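Local atomic coordinates of protein kinase A regulatory subunit, putative (Trypanosoma cruzi, PDB entry 6HYI), a protein that probably acts as the regulatory subunit of protein kinase A in a trypanosome and binds inosine in its two cyclic nucleotide-binding domains. Residues A91-E96 against V120-K125. Sequence-based numbering, arbitrary orientation.
With NOS (inosine), chain B.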
loop_
_atom_site.group_PDB
_atom_site.type_symbol
_atom_site.label_atom_id
_atom_site.label_comp_id
_atom_site.label_asym_id
_atom_site.label_seq_id
_atom_site.Cartn_x
_atom_site.Cartn_y
_atom_site.Cartn_z
ATOM N N ALA A 91 -9.637 -3.491 -15.561
ATOM C CA ALA A 91 -9.105 -3.048 -16.839
ATOM C C ALA A 91 -7.754 -3.702 -17.095
ATOM O O ALA A 91 -6.943 -3.857 -16.176
ATOM C CB ALA A 91 -8.960 -1.520 -16.878
ATOM N N ASP A 92 -7.528 -4.098 -18.344
ATOM C CA ASP A 92 -6.236 -4.631 -18.757
ATOM C C ASP A 92 -5.293 -3.486 -19.088
ATOM O O ASP A 92 -5.688 -2.501 -19.716
ATOM C CB ASP A 92 -6.394 -5.475 -20.024
ATOM C CG ASP A 92 -7.162 -6.759 -19.791
ATOM O OD1 ASP A 92 -6.937 -7.412 -18.753
ATOM O OD2 ASP A 92 -7.986 -7.115 -20.664
ATOM N N ILE A 93 -4.038 -3.629 -18.678
ATOM C CA ILE A 93 -2.958 -2.775 -19.158
ATOM C C ILE A 93 -2.323 -3.484 -20.349
ATOM O O ILE A 93 -1.881 -4.632 -20.233
ATOM C CB ILE A 93 -1.922 -2.530 -18.050
ATOM C CG1 ILE A 93 -2.587 -1.931 -16.804
ATOM C CG2 ILE A 93 -0.796 -1.636 -18.563
ATOM C CD1 ILE A 93 -3.308 -0.622 -17.064
ATOM N N ILE A 94 -2.284 -2.816 -21.495
ATOM C CA ILE A 94 -1.860 -3.436 -22.746
ATOM C C ILE A 94 -0.669 -2.669 -23.302
ATOM O O ILE A 94 -0.752 -1.457 -23.527
ATOM C CB ILE A 94 -3.007 -3.491 -23.766
ATOM C CG1 ILE A 94 -4.151 -4.344 -23.215
ATOM C CG2 ILE A 94 -2.501 -4.026 -25.109
ATOM C CD1 ILE A 94 -5.433 -4.260 -24.031
ATOM N N LYS A 95 0.429 -3.387 -23.543
ATOM C CA LYS A 95 1.617 -2.845 -24.193
ATOM C C LYS A 95 1.898 -3.679 -25.432
ATOM O O LYS A 95 2.065 -4.900 -25.332
ATOM C CB LYS A 95 2.826 -2.922 -23.259
ATOM C CG LYS A 95 2.672 -2.147 -21.965
ATOM C CD LYS A 95 3.981 -2.119 -21.196
ATOM C CE LYS A 95 3.812 -1.439 -19.844
ATOM N NZ LYS A 95 5.042 -1.575 -19.025
ATOM N N GLU A 96 1.961 -3.026 -26.588
ATOM C CA GLU A 96 2.269 -3.708 -27.842
ATOM C C GLU A 96 1.343 -4.904 -28.054
ATOM O O GLU A 96 1.773 -6.005 -28.399
ATOM C CB GLU A 96 3.740 -4.123 -27.904
ATOM C CG GLU A 96 4.717 -2.968 -28.025
ATOM C CD GLU A 96 6.163 -3.418 -27.905
ATOM O OE1 GLU A 96 6.432 -4.364 -27.133
ATOM O OE2 GLU A 96 7.029 -2.830 -28.587
ATOM N N VAL A 120 0.709 8.916 -22.572
ATOM C CA VAL A 120 0.242 7.633 -22.065
ATOM C C VAL A 120 1.164 6.525 -22.532
ATOM O O VAL A 120 1.488 6.411 -23.719
ATOM C CB VAL A 120 -1.212 7.381 -22.499
ATOM C CG1 VAL A 120 -1.629 5.977 -22.100
ATOM C CG2 VAL A 120 -2.131 8.421 -21.902
ATOM N N VAL A 121 1.591 5.698 -21.586
ATOM C CA VAL A 121 2.558 4.648 -21.864
ATOM C C VAL A 121 1.889 3.365 -22.328
ATOM O O VAL A 121 2.401 2.682 -23.220
ATOM C CB VAL A 121 3.425 4.411 -20.618
ATOM C CG1 VAL A 121 4.190 3.105 -20.755
ATOM C CG2 VAL A 121 4.358 5.591 -20.400
ATOM N N ALA A 122 0.757 3.009 -21.729
ATOM C CA ALA A 122 0.076 1.762 -22.028
ATOM C C ALA A 122 -1.406 2.034 -22.226
ATOM O O ALA A 122 -1.966 2.965 -21.646
ATOM C CB ALA A 122 0.232 0.759 -20.882
ATOM N N THR A 123 -2.032 1.218 -23.065
ATOM C CA THR A 123 -3.475 1.270 -23.224
ATOM C C THR A 123 -4.157 0.623 -22.025
ATOM O O THR A 123 -3.704 -0.398 -21.507
ATOM C CB THR A 123 -3.866 0.563 -24.521
ATOM O OG1 THR A 123 -3.340 1.312 -25.617
ATOM C CG2 THR A 123 -5.381 0.464 -24.674
ATOM N N VAL A 124 -5.232 1.247 -21.562
ATOM C CA VAL A 124 -6.013 0.756 -20.432
ATOM C C VAL A 124 -7.377 0.399 -20.995
ATOM O O VAL A 124 -8.126 1.291 -21.406
ATOM C CB VAL A 124 -6.142 1.827 -19.341
ATOM C CG1 VAL A 124 -6.954 1.316 -18.167
ATOM C CG2 VAL A 124 -4.766 2.297 -18.868
ATOM N N LYS A 125 -7.714 -0.890 -21.007
ATOM C CA LYS A 125 -8.904 -1.379 -21.704
ATOM C C LYS A 125 -9.802 -2.124 -20.726
ATOM O O LYS A 125 -9.380 -3.107 -20.110
ATOM C CB LYS A 125 -8.490 -2.290 -22.858
ATOM C CG LYS A 125 -9.598 -2.619 -23.834
ATOM C CD LYS A 125 -9.033 -3.397 -25.011
ATOM C CE LYS A 125 -10.113 -3.743 -26.018
ATOM N NZ LYS A 125 -10.574 -2.538 -26.766
HETATM N N9 NOS B . 0.674 1.008 -16.322
HETATM C C4 NOS B . 1.021 0.011 -15.682
HETATM N N3 NOS B . 0.502 -0.740 -14.735
HETATM C C2 NOS B . 1.168 -1.827 -14.276
HETATM N N1 NOS B . 2.389 -2.153 -14.779
HETATM C C6 NOS B . 2.934 -1.416 -15.722
HETATM O O6 NOS B . 4.008 -1.723 -16.159
HETATM C C5 NOS B . 2.262 -0.328 -16.199
HETATM N N7 NOS B . 2.529 0.665 -17.191
HETATM C C8 NOS B . 1.443 1.485 -17.171
HETATM C "C5'" NOS B . -1.297 4.064 -18.626
HETATM O "O5'" NOS B . 0.059 3.994 -19.042
HETATM C "C4'" NOS B . -1.472 3.530 -17.226
HETATM O "O4'" NOS B . -1.272 2.086 -17.206
HETATM C "C1'" NOS B . -0.550 1.746 -16.077
HETATM C "C2'" NOS B . -0.484 2.932 -15.163
HETATM O "O2'" NOS B . -1.659 2.988 -14.358
HETATM C "C3'" NOS B . -0.482 4.049 -16.189
HETATM O "O3'" NOS B . -0.827 5.321 -15.676
#
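Two successive backbone N-H groups converge on O5' of the bound inosine: Ala122 N reaches O5' at 2.9 Å, while Val121 N makes a weak bond to it. From the facing strand Lys95 runs out extended beyond CG, so that its NZ arrives 3.1 Å from O6 of the base. The two segments thus hold the inosine at two points, the O5' hydroxyl and the O6 carbonyl. Between these polar grips, Ile93 CD1 touches O4' of the inosine at 3.4 Å and lies alongside Val124 CG2, the two side chains pointing the same way. Ile93 CG2, anti to the backbone N, presses tightly on Ala122 CB at 3.5 Å. Asp92 and Ile94 each exchange paired backbone hydrogen bonds, with Lys125 and Thr123 respectively, and Asp92 N to Lys125 O is the shortest at 2.7 Å. On the face turned from the inosine, Ile94 CD1 rests against Lys125 CB and CD, whose chain goes on to bond Asp69 O through NZ. Glu113, on helix 111-116, accepts Val121 N and also binds the inosine. These antiparallel strands form the middle of a four-stranded sheet of the cyclic nucleotide-binding beta-barrel, flanked by strands 98-103 and 71-73.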